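Glutaredoxin, CPYC type (Chlamydomonas reinhardtii, PDB 7NCV) probably acts as a glutathione-dependent disulfide oxidoreductase with a CPYC-type active site, exchanging thiols and disulfides on a thioredoxin fold. Local coordinates at residues Ser23-Pro28 with Val47-Asn52. Numbering follows the deposited sequence.
Sequences SKTYCP and VVELEN. With NA (sodium ion), chain D.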
loop_
_atom_site.group_PDB
_atom_site.type_symbol
_atom_site.label_atom_id
_atom_site.label_comp_id
_atom_site.label_asym_id
_atom_site.label_seq_id
_atom_site.Cartn_x
_atom_site.Cartn_y
_atom_site.Cartn_z
ATOM N N SER A 23 3.573 1.206 5.025
ATOM C CA SER A 23 3.489 2.528 5.653
ATOM C C SER A 23 4.532 2.651 6.748
ATOM O O SER A 23 5.235 1.681 7.084
ATOM C CB SER A 23 2.045 2.626 6.189
ATOM O OG SER A 23 1.802 3.781 7.014
ATOM N N LYS A 24 4.676 3.864 7.286
ATOM C CA LYS A 24 5.285 4.059 8.600
ATOM C C LYS A 24 4.348 4.966 9.399
ATOM O O LYS A 24 3.571 5.749 8.817
ATOM C CB LYS A 24 6.649 4.705 8.540
ATOM C CG LYS A 24 7.669 3.801 7.864
ATOM C CD LYS A 24 9.047 4.476 7.711
ATOM C CE LYS A 24 9.980 3.556 6.855
ATOM N NZ LYS A 24 11.256 4.365 6.641
ATOM N N THR A 25 4.378 4.820 10.732
ATOM C CA THR A 25 3.460 5.571 11.604
ATOM C C THR A 25 3.612 7.083 11.409
ATOM O O THR A 25 2.608 7.787 11.254
ATOM C CB THR A 25 3.705 5.189 13.066
ATOM O OG1 THR A 25 3.396 3.769 13.174
ATOM C CG2 THR A 25 2.824 5.980 14.046
ATOM N N TYR A 26 4.866 7.590 11.423
ATOM C CA TYR A 26 5.155 9.042 11.310
ATOM C C TYR A 26 5.439 9.304 9.838
ATOM O O TYR A 26 6.576 9.190 9.362
ATOM C CB TYR A 26 6.321 9.436 12.201
ATOM C CG TYR A 26 6.423 10.910 12.332
ATOM C CD1 TYR A 26 7.102 11.664 11.392
ATOM C CD2 TYR A 26 5.873 11.545 13.422
ATOM C CE1 TYR A 26 7.204 13.073 11.514
ATOM C CE2 TYR A 26 5.979 12.947 13.571
ATOM C CZ TYR A 26 6.641 13.676 12.615
ATOM O OH TYR A 26 6.676 15.047 12.771
ATOM N N CYS A 27 4.383 9.676 9.099
ATOM C CA CYS A 27 4.500 9.824 7.650
ATOM C C CYS A 27 3.259 10.537 7.133
ATOM O O CYS A 27 2.183 9.938 7.025
ATOM C CB CYS A 27 4.656 8.457 6.967
ATOM S SG CYS A 27 4.872 8.898 5.162
ATOM N N PRO A 28 3.337 11.821 6.818
ATOM C CA PRO A 28 2.116 12.496 6.356
ATOM C C PRO A 28 1.627 12.002 5.012
ATOM O O PRO A 28 0.421 12.077 4.748
ATOM C CB PRO A 28 2.517 13.973 6.341
ATOM C CG PRO A 28 4.010 13.958 6.105
ATOM C CD PRO A 28 4.502 12.735 6.890
ATOM N N VAL A 47 -2.781 -2.489 6.753
ATOM C CA VAL A 47 -1.613 -1.618 6.790
ATOM C C VAL A 47 -0.466 -2.343 7.454
ATOM O O VAL A 47 -0.645 -2.930 8.518
ATOM C CB VAL A 47 -1.905 -0.316 7.566
ATOM C CG1 VAL A 47 -0.664 0.578 7.599
ATOM C CG2 VAL A 47 -3.068 0.422 6.920
ATOM N N VAL A 48 0.708 -2.338 6.810
ATOM C CA VAL A 48 1.929 -2.919 7.370
ATOM C C VAL A 48 2.815 -1.724 7.724
ATOM O O VAL A 48 3.372 -1.069 6.828
ATOM C CB VAL A 48 2.641 -3.840 6.377
ATOM C CG1 VAL A 48 3.885 -4.447 7.065
ATOM C CG2 VAL A 48 1.691 -4.938 5.890
ATOM N N GLU A 49 2.970 -1.434 9.010
ATOM C CA GLU A 49 3.868 -0.353 9.419
ATOM C C GLU A 49 5.279 -0.879 9.535
ATOM O O GLU A 49 5.513 -1.941 10.138
ATOM C CB GLU A 49 3.424 0.222 10.764
ATOM C CG GLU A 49 1.967 0.777 10.791
ATOM C CD GLU A 49 1.725 2.044 9.991
ATOM O OE1 GLU A 49 2.632 2.513 9.258
ATOM O OE2 GLU A 49 0.571 2.517 10.089
ATOM N N LEU A 50 6.241 -0.137 8.991
ATOM C CA LEU A 50 7.595 -0.644 8.843
ATOM C C LEU A 50 8.615 -0.101 9.852
ATOM O O LEU A 50 9.721 -0.672 9.942
ATOM C CB LEU A 50 8.103 -0.376 7.416
ATOM C CG LEU A 50 7.339 -1.081 6.299
ATOM C CD1 LEU A 50 7.970 -0.689 4.929
ATOM C CD2 LEU A 50 7.444 -2.582 6.475
ATOM N N GLU A 51 8.308 0.987 10.598
ATOM C CA GLU A 51 9.373 1.633 11.356
ATOM C C GLU A 51 9.938 0.768 12.480
ATOM O O GLU A 51 11.092 0.974 12.861
ATOM C CB GLU A 51 8.899 3.002 11.895
ATOM C CG GLU A 51 7.935 2.873 13.047
ATOM C CD GLU A 51 6.488 2.675 12.624
ATOM O OE1 GLU A 51 6.124 2.582 11.413
ATOM O OE2 GLU A 51 5.643 2.607 13.555
ATOM N N ASN A 52 9.183 -0.218 13.005
ATOM C CA ASN A 52 9.711 -1.098 14.039
ATOM C C ASN A 52 10.051 -2.469 13.485
ATOM O O ASN A 52 10.283 -3.387 14.275
ATOM C CB ASN A 52 8.726 -1.226 15.214
ATOM C CG ASN A 52 8.547 0.089 15.971
ATOM O OD1 ASN A 52 9.464 0.898 16.029
ATOM N ND2 ASN A 52 7.403 0.278 16.585
HETATM NA NA NA D . 6.628 -1.331 12.679
HETATM O O HOH W 1 0.616 3.257 13.133
HETATM O O HOH W 2 4.970 0.026 14.381
#
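The parallel pairing of the first two sheet strands of the thioredoxin fold ends here, where the loop from S23 runs on to the redox-active C27 at the N-cap of helix 28-41. Two backbone bonds define the pairing: S23 N to V48 O (2.9 Å) and L50 N to S23 O (2.8 Å), with S23 bridging to E49. S23 and E49 put their side chains on one face of the sheet, where S23 OG donates to E49 OE1 at 2.7 Å, meeting its syn side 26° out of the carboxylate plane; the E49 chain, bent at chi2 (-69°), folds back to bring the acid there. Two bonds hold T25 against E51. T25 N reaches E51 OE1 (2.9 Å) from above the carboxylate plane, 57° out of it, while T25 OG1 donates to the syn side of E51 OE2 at 2.6 Å. A water donates to T25 OG1 and, weakly, to E49 OE2. The sodium ion sits beside E49 and N52, bound by E49 O (2.8 Å) and by a second water that also donates to E51 OE2; N52 CB is 3.3 Å from the ion. K34 of helix 28-41 forms a salt bridge with E49 OE2, whereas L50 packs against M59 and Q60 of helix 58-67, beside edge strand 46-49.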